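Acyl carrier protein (Thermotoga maritima, PDB 1VKU) probably carries the growing acyl chain during fatty acid biosynthesis, as expected of a member of the acyl carrier protein family. Local coordinates at residues I19-E24 with M58-E63. Sequence-based numbering, arbitrary orientation.
Sequences IAKFVE and MFFEDE
Lys21 reaches from helix 14-28 to Glu63 of helix 50-64, and its ammonium group joins two carboxylates in a salt-bridge network. The cross-helix link is weak, NZ of Lys21 lying 3.3 Å from OE1 of Glu63. Within its own helix the lysine is gripped more closely: NZ of Lys21 donates to OE2 of Glu24 at 2.9 Å, from above the carboxylate plane. The two acids keep apart, OE2 of Glu24 and OE1 of Glu63 being 5.5 Å from each other, and the ammonium group probably offsets their mutual repulsion. The lysine and Glu63 side chains cross at about a right angle. Lys21 sets out with CG opposite the backbone N (chi1 -170°) and bends at chi2 (70°), which carries its amine to the carboxylates, while CG of Lys21 stands 4.0 Å from CE1 of Phe60. Were the lysine replaced by an alanine, Glu24 and Glu63 would probably be left without their shared cation, and the CG contact with CE1 of Phe60 would be lost.

Beneath the charges, Phe60 bridges the helices. Its CZ comes within 3.6 Å of the backbone N of Phe22, and CB of Phe22 lies at the ring edge, in plane, 3.9 Å from CZ of Phe60. The Phe22 ring itself leads away and packs on Phe43, Leu34 and Val79, whereas Leu82 and Val86 of helix 79-92 also pack on Phe60. The axes of segments 19-24 and 58-63 approach to 11.2 Å, with N-to-C directions 118° apart, so they meet through these long side chains rather than by close backbone packing. The chemistry thus divides by depth: buried Phe22 and Phe60 link helices 14-28 and 50-64 within the acyl carrier protein helical bundle, and a weak ionic bridge spans the more exposed margin.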
loop_
_atom_site.group_PDB
_atom_site.type_symbol
_atom_site.label_atom_id
_atom_site.label_comp_id
_atom_site.label_asym_id
_atom_site.label_seq_id
_atom_site.Cartn_x
_atom_site.Cartn_y
_atom_site.Cartn_z
ATOM N N ILE A 19 -0.012 1.805 -7.089
ATOM C CA ILE A 19 -0.296 3.152 -6.599
ATOM C C ILE A 19 -1.764 3.493 -6.848
ATOM O O ILE A 19 -2.429 4.098 -6.003
ATOM C CB ILE A 19 0.684 4.183 -7.210
ATOM C CG1 ILE A 19 2.076 3.940 -6.643
ATOM C CG2 ILE A 19 0.250 5.587 -6.888
ATOM C CD1 ILE A 19 3.226 4.607 -7.450
ATOM N N ALA A 20 -2.271 3.115 -8.020
ATOM C CA ALA A 20 -3.650 3.414 -8.336
ATOM C C ALA A 20 -4.588 2.681 -7.387
ATOM O O ALA A 20 -5.621 3.226 -7.021
ATOM C CB ALA A 20 -3.980 3.069 -9.811
ATOM N N LYS A 21 -4.241 1.447 -7.015
ATOM C CA LYS A 21 -5.027 0.684 -6.065
ATOM C C LYS A 21 -4.978 1.335 -4.665
ATOM O O LYS A 21 -6.004 1.510 -4.018
ATOM C CB LYS A 21 -4.506 -0.766 -5.981
ATOM C CG LYS A 21 -5.406 -1.665 -5.208
ATOM C CD LYS A 21 -6.647 -1.871 -6.031
ATOM C CE LYS A 21 -7.621 -2.657 -5.284
ATOM N NZ LYS A 21 -8.829 -2.683 -6.069
ATOM N N PHE A 22 -3.781 1.719 -4.231
ATOM C CA PHE A 22 -3.628 2.487 -3.011
ATOM C C PHE A 22 -4.572 3.714 -3.015
ATOM O O PHE A 22 -5.308 3.914 -2.075
ATOM C CB PHE A 22 -2.181 2.919 -2.870
ATOM C CG PHE A 22 -1.941 3.971 -1.834
ATOM C CD1 PHE A 22 -2.592 3.946 -0.609
ATOM C CD2 PHE A 22 -1.026 4.980 -2.079
ATOM C CE1 PHE A 22 -2.358 4.923 0.340
ATOM C CE2 PHE A 22 -0.781 5.963 -1.128
ATOM C CZ PHE A 22 -1.448 5.940 0.076
ATOM N N VAL A 23 -4.570 4.510 -4.082
ATOM C CA VAL A 23 -5.430 5.709 -4.151
ATOM C C VAL A 23 -6.922 5.341 -4.059
ATOM O O VAL A 23 -7.701 6.018 -3.372
ATOM C CB VAL A 23 -5.088 6.535 -5.386
ATOM C CG1 VAL A 23 -6.077 7.687 -5.627
ATOM C CG2 VAL A 23 -3.712 7.093 -5.211
ATOM N N GLU A 24 -7.313 4.262 -4.726
ATOM C CA GLU A 24 -8.714 3.840 -4.772
ATOM C C GLU A 24 -9.189 3.366 -3.410
ATOM O O GLU A 24 -10.287 3.720 -2.958
ATOM C CB GLU A 24 -8.883 2.728 -5.816
ATOM C CG GLU A 24 -10.166 1.904 -5.739
ATOM C CD GLU A 24 -10.017 0.528 -6.406
ATOM O OE1 GLU A 24 -9.267 0.392 -7.409
ATOM O OE2 GLU A 24 -10.635 -0.446 -5.912
HETATM N N MSE A 58 -4.270 -4.305 5.754
HETATM C CA MSE A 58 -5.285 -5.339 5.810
HETATM C C MSE A 58 -6.190 -5.292 4.583
HETATM O O MSE A 58 -6.653 -6.337 4.121
HETATM C CB MSE A 58 -6.093 -5.253 7.090
HETATM C CG MSE A 58 -5.314 -5.668 8.302
HETATM SE SE MSE A 58 -6.270 -5.195 9.983
HETATM C CE MSE A 58 -7.589 -6.684 9.985
ATOM N N PHE A 59 -6.406 -4.094 4.039
ATOM C CA PHE A 59 -7.177 -3.958 2.786
ATOM C C PHE A 59 -6.404 -4.527 1.585
ATOM O O PHE A 59 -6.982 -5.230 0.779
ATOM C CB PHE A 59 -7.598 -2.516 2.482
ATOM C CG PHE A 59 -8.712 -1.969 3.372
ATOM C CD1 PHE A 59 -9.902 -2.657 3.552
ATOM C CD2 PHE A 59 -8.568 -0.710 3.971
ATOM C CE1 PHE A 59 -10.904 -2.126 4.350
ATOM C CE2 PHE A 59 -9.566 -0.181 4.745
ATOM C CZ PHE A 59 -10.725 -0.888 4.944
ATOM N N PHE A 60 -5.117 -4.226 1.472
ATOM C CA PHE A 60 -4.269 -4.852 0.460
ATOM C C PHE A 60 -4.188 -6.374 0.631
ATOM O O PHE A 60 -4.251 -7.121 -0.340
ATOM C CB PHE A 60 -2.869 -4.256 0.474
ATOM C CG PHE A 60 -2.714 -3.077 -0.444
ATOM C CD1 PHE A 60 -2.495 -3.264 -1.804
ATOM C CD2 PHE A 60 -2.818 -1.802 0.034
ATOM C CE1 PHE A 60 -2.355 -2.193 -2.661
ATOM C CE2 PHE A 60 -2.691 -0.696 -0.836
ATOM C CZ PHE A 60 -2.475 -0.899 -2.181
ATOM N N GLU A 61 -4.054 -6.833 1.862
ATOM C CA GLU A 61 -4.038 -8.260 2.142
ATOM C C GLU A 61 -5.272 -8.970 1.581
ATOM O O GLU A 61 -5.194 -10.065 1.018
ATOM C CB GLU A 61 -3.956 -8.483 3.644
ATOM C CG GLU A 61 -2.628 -8.148 4.297
ATOM C CD GLU A 61 -2.548 -8.601 5.760
ATOM O OE1 GLU A 61 -3.508 -8.396 6.534
ATOM O OE2 GLU A 61 -1.511 -9.164 6.143
ATOM N N ASP A 62 -6.430 -8.368 1.787
ATOM C CA ASP A 62 -7.673 -8.996 1.406
ATOM C C ASP A 62 -7.824 -8.931 -0.106
ATOM O O ASP A 62 -8.278 -9.906 -0.715
ATOM C CB ASP A 62 -8.835 -8.279 2.073
ATOM C CG ASP A 62 -10.161 -8.988 1.862
ATOM O OD1 ASP A 62 -10.208 -10.231 2.000
ATOM O OD2 ASP A 62 -11.213 -8.372 1.584
ATOM N N GLU A 63 -7.425 -7.796 -0.704
ATOM C CA GLU A 63 -7.567 -7.585 -2.135
ATOM C C GLU A 63 -6.691 -8.547 -2.892
ATOM O O GLU A 63 -7.046 -8.974 -3.984
ATOM C CB GLU A 63 -7.132 -6.176 -2.550
ATOM C CG GLU A 63 -8.191 -5.105 -2.408
ATOM C CD GLU A 63 -9.383 -5.327 -3.316
ATOM O OE1 GLU A 63 -9.186 -5.542 -4.529
ATOM O OE2 GLU A 63 -10.519 -5.284 -2.800
#